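Local coordinates for protein cytosolic phospholipase A2 delta (Homo sapiens, PDB 5IZ5) that hydrolyses glycerophospholipids at the sn-2 position in a calcium-dependent way, preferring linoleic acid there and releasing a free fatty acid and a lysophospholipid, at residues 158-163 with 613-619; 163-169 with 211-217; 340-344 with 785-790; 395-400 with 438-442. The protein carries 3 engineered substitutions. One frame throughout, in Å; residues are numbered along the deposited sequence.

Contact 1 of 4, residues 158-163 with 613-619; sequences KVIVAR and LQLHQDY
The His-616 ring has Lys-158 CA above it, off-centre, 4.3 Å from the centroid in a CH-pi contact, while the backbone N-H of Asp-618 comes in at the ring edge and bonds to ND1 in the plane. Val-161 CG2 meets CD2 of the same ring obliquely, at 3.7 Å. NE2, buried by the contact, has no polar partner in the model. At the edge of the Arg-163 guanidinium, in its plane, NH1 donates to Gln-614 OE1 (2.9 Å), although the amide itself is turned 74° from the guanidinium. The arginine chain folds back at chi2 (-63°) and chi3 (-60°), which also lays CG and CD against the amide; NE goes to Glu-152 as a salt bridge. With an alanine here in place of Arg-163, Gln-614 OE1 would probably lose this donor and Glu-152 its ion-pair mate.

Between the flat groups the backbones carry the contact. Val-161 N to Gln-614 O is short at 2.6 Å, Gln-614 N returns to Val-161 O, and His-616 N reaches Val-159 O from above the carbonyl plane. Ile-160 faces the leucines, CG2 on Leu-613 CD1 (3.8 Å) and CD1 on Leu-615 CD1. Two antiparallel bridge pairs join strand 614-615 to strand 160-172, followed by a type I turn from His-616 to Tyr-619; strand 614-615 of the PLA2c region thus extends the antiparallel sheet to which strand 160-172 belongs.

Contact 2 of 4, residues 163-169 with 211-217; sequences RELSCLD and FRFHYMA
Residues Ser-166 and Tyr-215 form a hydrogen-bonded pair between antiparallel strands 160-172 and 210-216, neighbours in a sheet consistent with the second, C2-like domain of cytosolic phospholipases A2. Their backbones exchange two bonds, with Ser-166 N to Tyr-215 O at 2.8 Å, and Leu-168 with Phe-213 repeats the pattern two residues on. Past the last pair of the strands, Ala-217 N donates to Glu-164 O.

The tight part is the face carrying Ser-166, Leu-168, Phe-213 and Tyr-215. Placed between backbone N and carbonyl carbon (chi1 58°), the Tyr-215 ring swings back across the neighbouring strand. Ser-166 CB sits over one face of it, 4.0 Å from the centroid, and Leu-168 CB meets its edge at CE2 (3.7 Å). A serine in place of Tyr-215 would probably strip both of these carbons of their cover and open a gap on this face. Leu-168 and Phe-213 lie side by side, and Phe-213 carries the packing on to Leu-191 and Leu-193.

The looser end is that of Asp-169 and Arg-212, where the arginine is exposed to solvent. Asp-169 OD2 and Arg-212 NH1 stand 3.1 Å apart, but the carboxylate lies over the guanidinium face with the planes 59° apart, so the attraction is of charges alone. On the same face of the sheet the buried Cys-167 SG, held by its disulfide to Cys-278, meets the His-214 ring obliquely, and His-214 ND1 is bonded to Glu-198. Packing is tight again at the other end of the contact, where Met-216 CE rests on a face of the Arg-163 guanidinium, 3.3 Å from CZ.

Contact 3 of 4, residues 340-344 with 785-790; sequences TSLYG and LLRLSD
The polar link between Ser-341 and Ser-789 is a chain of two hydroxyl hydrogen bonds. Ser-341 OG, put anti to its own backbone N by chi1 of -179°, donates to Ser-789 OG at 2.6 Å. Ser-789 OG in turn donates to Leu-785 O, one turn back on its own helix (2.8 Å). That carbonyl is gripped twice, since Ser-789 N reaches it as well, from the opposite face of its plane. Two buried hydroxyls are thereby tied together, and the second is fixed in rotation by its own helix.

At Gly-344 the two helices run close enough for its O to meet Asp-790 CA at 3.4 Å, in a CA-H...O contact. A beta carbon on Gly-344 would run into Leu-786 O and Ser-789 CB, so the close approach depends on its absence. The axes of the short helical segments pass 7.4 Å apart at an angle of 42°. They belong to helix 335-351, which begins at the substrate-binding Gly-335 of the patatin-like α/β catalytic domain, and to helix 779-794 near the C-terminus, which packs along its flank.

Apolar contacts complete the interface. Thr-340 CG2 lies against Leu-785 CD2 and CG, the two side chains passing at a slant, while Thr-340 OG1 turns to Ala-336 O. Leu-786 sends CD1 between the turns of the neighbouring helix, 3.3 Å from Gly-344 N and 3.7 Å from Tyr-343 CB. The Tyr-343 ring itself heads away, its OH bonded to His-373, and Leu-786 also touches Ile-389 of helix 386-397.

Contact 4 of 4, residues 395-400 with 438-442; sequences HLAKSK and SMLHG. With SO4 (sulfate ion), chain M.
Two helix ends meet here, that of helix 386-397 at His-395 and Lys-398 and that of helix 428-441 at its terminal carbonyls. Lys-398, extended beyond CG, reaches across and donates from NZ to Ser-438 O, in the carbonyl plane at 2.9 Å; Gly-442 N, closing the last helical turn, bonds to the same oxygen. A further, weak bond runs from NZ to His-395 ND1 (3.3 Å).

One face of the His-395 ring meets the opposing backbone, offset toward its rim: Leu-440 O stands 3.1 Å above the plane and His-441 CA lies over the same face, while Lys-398 CE meets the ring edge. The contact lies in the patatin-like catalytic domain; the Leu-440 side chain is about 11 Å from that of the nucleophile Ser-365. Gly-442 leaves the helix with positive phi (64°), and a beta carbon there would crowd Lys-398 NZ.

Lys-400 bends at chi2 and chi4 so that NZ turns back to His-395 O (2.9 Å) and Lys-398 O, with Met-775 O as an outside partner. Its aliphatic part crosses Met-439, and Met-439 CE presses tightly on Lys-400 CG at 3.4 Å. Lys-400 N donates to O2 of a sulfate, probably from the crystallisation liquor, which Thr-776 and Ser-581 also hold.

In the fold
The four contacts fall into two pairs on opposite sides of the chain's centre. Contacts 1 and 2 share strand 160-172 and Arg-163, lie in one antiparallel sheet with centres 19 Å apart, and touch where Gln-614 meets Met-216. Contacts 3 and 4 sit 18 Å apart, centre to centre, in the catalytic region, and meet where Thr-340 packs on Leu-396. Between the pairs the centres are 46 to 55 Å apart. Along the chain contact 2 closes before contacts 3 and 4 open; contacts 2 and 4 are nested inside contact 1, contact 4 also inside contact 3, and contact 3 crosses contact 1. Residues 613-619 probably help to join the antiparallel sheet to the hydrolase.

Contact 1 of 4, residues 158-163 with 613-619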
# COMPACT_ATOMS: atom_id res chain seq x y z
N LYS B 158 -14.92 -13.00 0.51
CA LYS B 158 -14.93 -13.80 -0.72
C LYS B 158 -13.67 -13.67 -1.60
O LYS B 158 -13.60 -14.29 -2.66
CB LYS B 158 -16.20 -13.55 -1.56
CG LYS B 158 -17.49 -13.82 -0.81
CD LYS B 158 -17.56 -15.25 -0.29
CE LYS B 158 -18.89 -15.50 0.41
NZ LYS B 158 -19.49 -16.83 0.11
N VAL B 159 -12.69 -12.89 -1.15
CA VAL B 159 -11.37 -12.89 -1.81
C VAL B 159 -10.26 -13.20 -0.79
O VAL B 159 -9.41 -14.03 -1.05
CB VAL B 159 -11.09 -11.65 -2.69
CG1 VAL B 159 -12.35 -10.83 -2.93
CG2 VAL B 159 -9.96 -10.80 -2.15
N ILE B 160 -10.32 -12.56 0.38
CA ILE B 160 -9.41 -12.86 1.48
C ILE B 160 -10.16 -13.69 2.52
O ILE B 160 -11.31 -13.39 2.81
CB ILE B 160 -8.96 -11.56 2.17
CG1 ILE B 160 -7.92 -10.81 1.32
CG2 ILE B 160 -8.44 -11.80 3.58
CD1 ILE B 160 -6.64 -11.56 1.02
N VAL B 161 -9.48 -14.68 3.10
CA VAL B 161 -10.03 -15.54 4.14
C VAL B 161 -9.17 -15.47 5.39
O VAL B 161 -7.94 -15.63 5.35
CB VAL B 161 -10.06 -17.02 3.71
CG1 VAL B 161 -10.57 -17.91 4.83
CG2 VAL B 161 -10.92 -17.21 2.47
N ALA B 162 -9.83 -15.23 6.52
CA ALA B 162 -9.23 -15.36 7.82
C ALA B 162 -9.55 -16.76 8.35
O ALA B 162 -10.71 -17.11 8.61
CB ALA B 162 -9.77 -14.30 8.74
N ARG B 163 -8.50 -17.57 8.50
CA ARG B 163 -8.64 -18.94 9.01
C ARG B 163 -8.92 -18.89 10.50
O ARG B 163 -8.55 -17.92 11.17
CB ARG B 163 -7.37 -19.74 8.75
CG ARG B 163 -6.96 -19.84 7.29
CD ARG B 163 -7.99 -20.59 6.47
NE ARG B 163 -8.17 -21.96 6.96
CZ ARG B 163 -7.44 -23.01 6.58
NH1 ARG B 163 -6.47 -22.90 5.68
NH2 ARG B 163 -7.70 -24.20 7.12
N LEU B 613 -3.15 -13.95 6.12
CA LEU B 613 -4.46 -14.16 5.51
C LEU B 613 -4.29 -14.97 4.24
O LEU B 613 -3.24 -14.92 3.59
CB LEU B 613 -5.14 -12.83 5.21
CG LEU B 613 -5.48 -11.99 6.44
CD1 LEU B 613 -5.88 -10.58 6.04
CD2 LEU B 613 -6.58 -12.65 7.26
N GLN B 614 -5.33 -15.71 3.87
CA GLN B 614 -5.27 -16.60 2.72
C GLN B 614 -6.30 -16.24 1.66
O GLN B 614 -7.30 -15.58 1.94
CB GLN B 614 -5.43 -18.04 3.19
CG GLN B 614 -4.51 -18.39 4.36
CD GLN B 614 -4.55 -19.85 4.75
OE1 GLN B 614 -5.45 -20.59 4.35
NE2 GLN B 614 -3.55 -20.29 5.53
N LEU B 615 -6.05 -16.67 0.43
CA LEU B 615 -6.95 -16.35 -0.68
C LEU B 615 -8.11 -17.32 -0.73
O LEU B 615 -7.92 -18.52 -0.59
CB LEU B 615 -6.20 -16.36 -2.02
CG LEU B 615 -5.23 -15.21 -2.34
CD1 LEU B 615 -5.91 -13.86 -2.14
CD2 LEU B 615 -3.96 -15.29 -1.51
N HIS B 616 -9.30 -16.79 -0.99
CA HIS B 616 -10.51 -17.61 -1.11
C HIS B 616 -10.40 -18.47 -2.37
O HIS B 616 -9.74 -18.09 -3.34
CB HIS B 616 -11.74 -16.70 -1.20
CG HIS B 616 -13.04 -17.41 -0.94
ND1 HIS B 616 -13.67 -18.17 -1.89
CD2 HIS B 616 -13.82 -17.46 0.16
CE1 HIS B 616 -14.78 -18.67 -1.38
NE2 HIS B 616 -14.90 -18.25 -0.14
N GLN B 617 -11.03 -19.64 -2.35
CA GLN B 617 -10.98 -20.58 -3.49
C GLN B 617 -11.41 -19.94 -4.81
O GLN B 617 -10.84 -20.23 -5.86
CB GLN B 617 -11.83 -21.82 -3.19
CG GLN B 617 -11.91 -22.85 -4.31
CD GLN B 617 -10.57 -23.38 -4.78
OE1 GLN B 617 -10.33 -23.47 -5.98
NE2 GLN B 617 -9.70 -23.76 -3.85
N ASP B 618 -12.39 -19.05 -4.77
CA ASP B 618 -12.81 -18.41 -6.01
C ASP B 618 -12.54 -16.90 -6.01
O ASP B 618 -13.26 -16.12 -6.63
CB ASP B 618 -14.25 -18.79 -6.44
CG ASP B 618 -15.18 -19.00 -5.28
OD1 ASP B 618 -15.49 -20.16 -4.93
OD2 ASP B 618 -15.61 -17.98 -4.74
N TYR B 619 -11.44 -16.50 -5.35
CA TYR B 619 -10.99 -15.10 -5.36
C TYR B 619 -10.91 -14.51 -6.78
O TYR B 619 -11.26 -13.35 -6.98
CB TYR B 619 -9.63 -14.95 -4.64
CG TYR B 619 -8.43 -15.35 -5.47
CD1 TYR B 619 -8.13 -16.69 -5.68
CD2 TYR B 619 -7.59 -14.40 -6.02
CE1 TYR B 619 -7.02 -17.07 -6.43
CE2 TYR B 619 -6.49 -14.76 -6.77
CZ TYR B 619 -6.21 -16.09 -6.97
OH TYR B 619 -5.11 -16.45 -7.71

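Contact 2 of 4, residues 163-169 with 211-217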
# COMPACT_ATOMS: atom_id res chain seq x y z
N ARG B 163 -8.50 -17.57 8.50
CA ARG B 163 -8.64 -18.94 9.01
C ARG B 163 -8.92 -18.89 10.50
O ARG B 163 -8.55 -17.92 11.17
CB ARG B 163 -7.37 -19.74 8.75
CG ARG B 163 -6.96 -19.84 7.29
CD ARG B 163 -7.99 -20.59 6.47
NE ARG B 163 -8.17 -21.96 6.96
CZ ARG B 163 -7.44 -23.01 6.58
NH1 ARG B 163 -6.47 -22.90 5.68
NH2 ARG B 163 -7.70 -24.20 7.12
N GLU B 164 -9.58 -19.93 11.02
CA GLU B 164 -9.84 -20.01 12.46
C GLU B 164 -8.51 -20.05 13.21
O GLU B 164 -7.61 -20.79 12.83
CB GLU B 164 -10.67 -21.25 12.81
CG GLU B 164 -11.14 -21.27 14.25
CD GLU B 164 -11.93 -22.53 14.60
OE1 GLU B 164 -11.90 -22.92 15.79
OE2 GLU B 164 -12.58 -23.12 13.72
N LEU B 165 -8.38 -19.24 14.26
CA LEU B 165 -7.12 -19.10 14.97
C LEU B 165 -7.27 -19.62 16.39
O LEU B 165 -8.23 -19.28 17.08
CB LEU B 165 -6.66 -17.63 15.02
CG LEU B 165 -5.18 -17.34 14.77
CD1 LEU B 165 -4.76 -17.84 13.40
CD2 LEU B 165 -4.94 -15.85 14.89
N SER B 166 -6.31 -20.44 16.81
CA SER B 166 -6.18 -20.83 18.20
C SER B 166 -5.02 -20.09 18.84
O SER B 166 -4.08 -19.66 18.17
CB SER B 166 -5.97 -22.34 18.31
OG SER B 166 -7.09 -23.03 17.80
N CYS B 167 -5.11 -19.91 20.15
CA CYS B 167 -4.14 -19.17 20.92
C CYS B 167 -3.66 -20.08 22.07
O CYS B 167 -4.48 -20.69 22.75
CB CYS B 167 -4.79 -17.89 21.49
SG CYS B 167 -5.28 -16.47 20.43
N LEU B 168 -2.35 -20.21 22.27
CA LEU B 168 -1.82 -21.04 23.36
C LEU B 168 -0.87 -20.27 24.26
O LEU B 168 0.12 -19.70 23.79
CB LEU B 168 -1.24 -22.34 22.79
CG LEU B 168 0.14 -22.99 23.02
CD1 LEU B 168 0.95 -22.53 24.21
CD2 LEU B 168 -0.08 -24.50 23.07
N ASP B 169 -1.19 -20.26 25.55
CA ASP B 169 -0.40 -19.53 26.55
C ASP B 169 0.45 -20.48 27.39
O ASP B 169 -0.06 -21.50 27.87
CB ASP B 169 -1.31 -18.73 27.48
CG ASP B 169 -1.74 -17.40 26.88
OD1 ASP B 169 -1.00 -16.84 26.05
OD2 ASP B 169 -2.82 -16.91 27.27
N PHE B 211 4.36 -16.73 27.61
CA PHE B 211 4.46 -16.81 26.15
C PHE B 211 3.10 -17.07 25.52
O PHE B 211 2.27 -17.80 26.06
CB PHE B 211 5.38 -17.95 25.74
CG PHE B 211 6.73 -17.91 26.39
CD1 PHE B 211 7.79 -17.28 25.77
CD2 PHE B 211 6.93 -18.50 27.64
CE1 PHE B 211 9.04 -17.23 26.38
CE2 PHE B 211 8.17 -18.45 28.25
CZ PHE B 211 9.23 -17.82 27.62
N ARG B 212 2.89 -16.47 24.35
CA ARG B 212 1.68 -16.68 23.57
C ARG B 212 2.07 -17.12 22.17
O ARG B 212 2.93 -16.51 21.55
CB ARG B 212 0.87 -15.38 23.51
CG ARG B 212 -0.28 -15.37 22.49
CD ARG B 212 -1.62 -15.68 23.10
NE ARG B 212 -2.01 -14.68 24.07
CZ ARG B 212 -3.13 -14.76 24.79
NH1 ARG B 212 -3.96 -15.79 24.64
NH2 ARG B 212 -3.41 -13.81 25.66
N PHE B 213 1.44 -18.19 21.69
CA PHE B 213 1.55 -18.60 20.30
C PHE B 213 0.19 -18.48 19.62
O PHE B 213 -0.84 -18.85 20.20
CB PHE B 213 2.01 -20.05 20.18
CG PHE B 213 3.44 -20.27 20.59
CD1 PHE B 213 4.46 -20.31 19.65
CD2 PHE B 213 3.77 -20.47 21.92
CE1 PHE B 213 5.78 -20.54 20.02
CE2 PHE B 213 5.08 -20.70 22.30
CZ PHE B 213 6.09 -20.73 21.35
N HIS B 214 0.20 -17.98 18.39
CA HIS B 214 -0.99 -17.95 17.56
C HIS B 214 -0.78 -18.89 16.39
O HIS B 214 0.27 -18.85 15.74
CB HIS B 214 -1.24 -16.55 17.04
CG HIS B 214 -1.40 -15.52 18.12
ND1 HIS B 214 -0.33 -14.93 18.75
CD2 HIS B 214 -2.51 -14.98 18.67
CE1 HIS B 214 -0.77 -14.06 19.64
NE2 HIS B 214 -2.09 -14.07 19.61
N TYR B 215 -1.77 -19.73 16.12
CA TYR B 215 -1.66 -20.72 15.06
C TYR B 215 -3.05 -21.15 14.61
O TYR B 215 -4.03 -21.05 15.34
CB TYR B 215 -0.86 -21.93 15.55
CG TYR B 215 -1.47 -22.59 16.75
CD1 TYR B 215 -2.18 -23.78 16.64
CD2 TYR B 215 -1.37 -22.00 18.01
CE1 TYR B 215 -2.75 -24.38 17.75
CE2 TYR B 215 -1.93 -22.58 19.12
CZ TYR B 215 -2.62 -23.77 18.98
OH TYR B 215 -3.18 -24.34 20.09
N MET B 216 -3.11 -21.64 13.38
CA MET B 216 -4.36 -22.10 12.81
C MET B 216 -4.92 -23.32 13.54
O MET B 216 -4.20 -24.31 13.76
CB MET B 216 -4.16 -22.46 11.36
CG MET B 216 -4.17 -21.27 10.42
SD MET B 216 -3.64 -21.74 8.77
CE MET B 216 -4.67 -23.14 8.44
N ALA B 217 -6.21 -23.26 13.87
CA ALA B 217 -6.90 -24.38 14.51
C ALA B 217 -6.88 -25.64 13.65
O ALA B 217 -6.88 -26.74 14.17
CB ALA B 217 -8.34 -23.99 14.83

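Contact 3 of 4, residues 340-344 with 785-790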
# COMPACT_ATOMS: atom_id res chain seq x y z
N THR B 340 1.73 24.02 -4.75
CA THR B 340 1.41 25.44 -4.91
C THR B 340 0.14 25.64 -5.72
O THR B 340 -0.78 26.33 -5.29
CB THR B 340 2.58 26.19 -5.57
OG1 THR B 340 3.73 26.11 -4.73
CG2 THR B 340 2.24 27.67 -5.82
N SER B 341 0.10 25.02 -6.89
CA SER B 341 -1.02 25.18 -7.80
C SER B 341 -2.34 24.70 -7.19
O SER B 341 -3.39 25.32 -7.39
CB SER B 341 -0.74 24.43 -9.10
OG SER B 341 -1.81 24.59 -10.01
N LEU B 342 -2.29 23.60 -6.43
CA LEU B 342 -3.46 23.03 -5.78
C LEU B 342 -4.04 23.99 -4.73
O LEU B 342 -5.25 24.10 -4.60
CB LEU B 342 -3.12 21.68 -5.13
CG LEU B 342 -4.25 20.93 -4.42
CD1 LEU B 342 -5.48 20.76 -5.29
CD2 LEU B 342 -3.74 19.56 -3.96
N TYR B 343 -3.16 24.67 -4.00
CA TYR B 343 -3.60 25.72 -3.08
C TYR B 343 -4.45 26.76 -3.82
O TYR B 343 -5.50 27.19 -3.32
CB TYR B 343 -2.39 26.43 -2.45
CG TYR B 343 -1.86 25.80 -1.18
CD1 TYR B 343 -2.64 25.73 -0.04
CD2 TYR B 343 -0.55 25.31 -1.11
CE1 TYR B 343 -2.15 25.17 1.14
CE2 TYR B 343 -0.06 24.75 0.05
CZ TYR B 343 -0.86 24.69 1.17
OH TYR B 343 -0.36 24.13 2.33
N GLY B 344 -3.98 27.17 -5.00
CA GLY B 344 -4.69 28.12 -5.84
C GLY B 344 -6.03 27.60 -6.32
O GLY B 344 -7.02 28.33 -6.32
N LEU B 785 2.16 31.41 -9.98
CA LEU B 785 1.61 30.06 -10.17
C LEU B 785 0.29 29.92 -9.42
O LEU B 785 -0.68 29.38 -9.95
CB LEU B 785 2.61 28.98 -9.70
CG LEU B 785 2.19 27.51 -9.84
CD1 LEU B 785 1.69 27.19 -11.23
CD2 LEU B 785 3.36 26.60 -9.48
N LEU B 786 0.27 30.40 -8.19
CA LEU B 786 -0.93 30.36 -7.37
C LEU B 786 -2.08 31.14 -8.01
O LEU B 786 -3.19 30.62 -8.15
CB LEU B 786 -0.64 30.93 -5.98
CG LEU B 786 -1.83 30.93 -5.02
CD1 LEU B 786 -1.91 29.60 -4.28
CD2 LEU B 786 -1.74 32.08 -4.04
N ARG B 787 -1.81 32.39 -8.39
CA ARG B 787 -2.85 33.25 -8.96
C ARG B 787 -3.32 32.75 -10.32
O ARG B 787 -4.50 32.83 -10.64
CB ARG B 787 -2.38 34.71 -9.06
CG ARG B 787 -2.18 35.41 -7.73
CD ARG B 787 -2.34 36.92 -7.83
NE ARG B 787 -2.04 37.60 -6.57
CZ ARG B 787 -0.87 38.15 -6.24
NH1 ARG B 787 0.17 38.14 -7.06
NH2 ARG B 787 -0.75 38.73 -5.05
N LEU B 788 -2.40 32.21 -11.11
CA LEU B 788 -2.77 31.55 -12.36
C LEU B 788 -3.78 30.43 -12.11
O LEU B 788 -4.80 30.34 -12.79
CB LEU B 788 -1.54 30.96 -13.06
CG LEU B 788 -1.82 30.02 -14.23
CD1 LEU B 788 -2.58 30.73 -15.33
CD2 LEU B 788 -0.52 29.44 -14.77
N SER B 789 -3.47 29.58 -11.14
CA SER B 789 -4.31 28.43 -10.82
C SER B 789 -5.68 28.89 -10.35
O SER B 789 -6.70 28.38 -10.80
CB SER B 789 -3.65 27.57 -9.73
OG SER B 789 -2.35 27.17 -10.12
N ASP B 790 -5.68 29.85 -9.44
CA ASP B 790 -6.90 30.48 -8.95
C ASP B 790 -7.74 31.03 -10.11
O ASP B 790 -8.94 30.75 -10.22
CB ASP B 790 -6.53 31.61 -7.98
CG ASP B 790 -7.73 32.34 -7.42
OD1 ASP B 790 -8.85 31.80 -7.45
OD2 ASP B 790 -7.54 33.47 -6.94

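Contact 4 of 4, residues 395-400 with 438-442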
# COMPACT_ATOMS: atom_id res chain seq x y z
N HIS B 395 7.60 29.36 3.68
CA HIS B 395 8.47 28.19 3.80
C HIS B 395 9.09 27.79 2.48
O HIS B 395 10.23 27.34 2.43
CB HIS B 395 7.71 27.01 4.42
CG HIS B 395 7.53 27.15 5.90
ND1 HIS B 395 8.56 26.96 6.79
CD2 HIS B 395 6.46 27.50 6.65
CE1 HIS B 395 8.13 27.17 8.02
NE2 HIS B 395 6.86 27.50 7.96
N LEU B 396 8.36 27.98 1.39
CA LEU B 396 8.89 27.66 0.07
C LEU B 396 9.94 28.70 -0.36
O LEU B 396 10.81 28.40 -1.18
CB LEU B 396 7.75 27.53 -0.95
CG LEU B 396 7.95 26.61 -2.16
CD1 LEU B 396 8.47 25.23 -1.79
CD2 LEU B 396 6.62 26.46 -2.90
N ALA B 397 9.87 29.90 0.22
CA ALA B 397 10.81 30.99 -0.09
C ALA B 397 12.14 30.91 0.65
O ALA B 397 13.16 31.34 0.12
CB ALA B 397 10.15 32.34 0.18
N LYS B 398 12.13 30.39 1.88
CA LYS B 398 13.34 30.35 2.70
C LYS B 398 14.45 29.50 2.07
O LYS B 398 14.17 28.58 1.29
CB LYS B 398 13.03 29.83 4.11
CG LYS B 398 12.81 28.32 4.16
CD LYS B 398 12.19 27.88 5.47
CE LYS B 398 11.79 26.41 5.41
NZ LYS B 398 11.68 25.82 6.76
N SER B 399 15.69 29.81 2.41
CA SER B 399 16.85 29.10 1.87
C SER B 399 16.89 27.66 2.36
O SER B 399 16.86 27.41 3.56
CB SER B 399 18.15 29.81 2.24
OG SER B 399 19.27 29.00 1.91
N LYS B 400 16.99 26.73 1.43
CA LYS B 400 17.05 25.32 1.76
C LYS B 400 18.47 24.83 2.00
O LYS B 400 18.67 23.67 2.32
CB LYS B 400 16.37 24.48 0.67
CG LYS B 400 14.94 24.92 0.40
CD LYS B 400 14.08 24.92 1.66
CE LYS B 400 12.60 25.10 1.36
NZ LYS B 400 12.32 26.37 0.65
N SER B 438 11.22 19.46 7.55
CA SER B 438 12.01 20.68 7.76
C SER B 438 11.74 21.76 6.70
O SER B 438 11.68 22.95 7.02
CB SER B 438 13.51 20.33 7.81
OG SER B 438 13.90 19.85 9.08
N MET B 439 11.57 21.35 5.45
CA MET B 439 11.35 22.30 4.36
C MET B 439 9.95 22.91 4.39
O MET B 439 9.79 24.11 4.17
CB MET B 439 11.61 21.63 3.00
CG MET B 439 13.05 21.22 2.80
SD MET B 439 13.31 20.34 1.25
CE MET B 439 14.25 21.56 0.36
N LEU B 440 8.96 22.08 4.69
CA LEU B 440 7.56 22.51 4.74
C LEU B 440 7.24 23.30 6.00
O LEU B 440 6.43 24.23 5.96
CB LEU B 440 6.63 21.30 4.61
CG LEU B 440 6.12 20.88 3.23
CD1 LEU B 440 7.12 21.15 2.11
CD2 LEU B 440 5.71 19.41 3.24
N HIS B 441 7.84 22.92 7.13
CA HIS B 441 7.52 23.55 8.43
C HIS B 441 8.65 24.10 9.28
O HIS B 441 8.38 24.83 10.23
CB HIS B 441 6.73 22.57 9.30
CG HIS B 441 5.68 21.80 8.56
ND1 HIS B 441 4.41 22.30 8.35
CD2 HIS B 441 5.69 20.57 7.99
CE1 HIS B 441 3.69 21.41 7.68
NE2 HIS B 441 4.45 20.35 7.46
N GLY B 442 9.90 23.75 8.99
CA GLY B 442 11.02 24.20 9.83
C GLY B 442 11.03 23.69 11.26
O GLY B 442 11.83 24.16 12.08
S SO4 M . 18.29 27.85 -1.36
O1 SO4 M . 17.87 29.25 -1.61
O2 SO4 M . 17.10 26.97 -1.32
O3 SO4 M . 19.20 27.42 -2.44
O4 SO4 M . 19.00 27.76 -0.07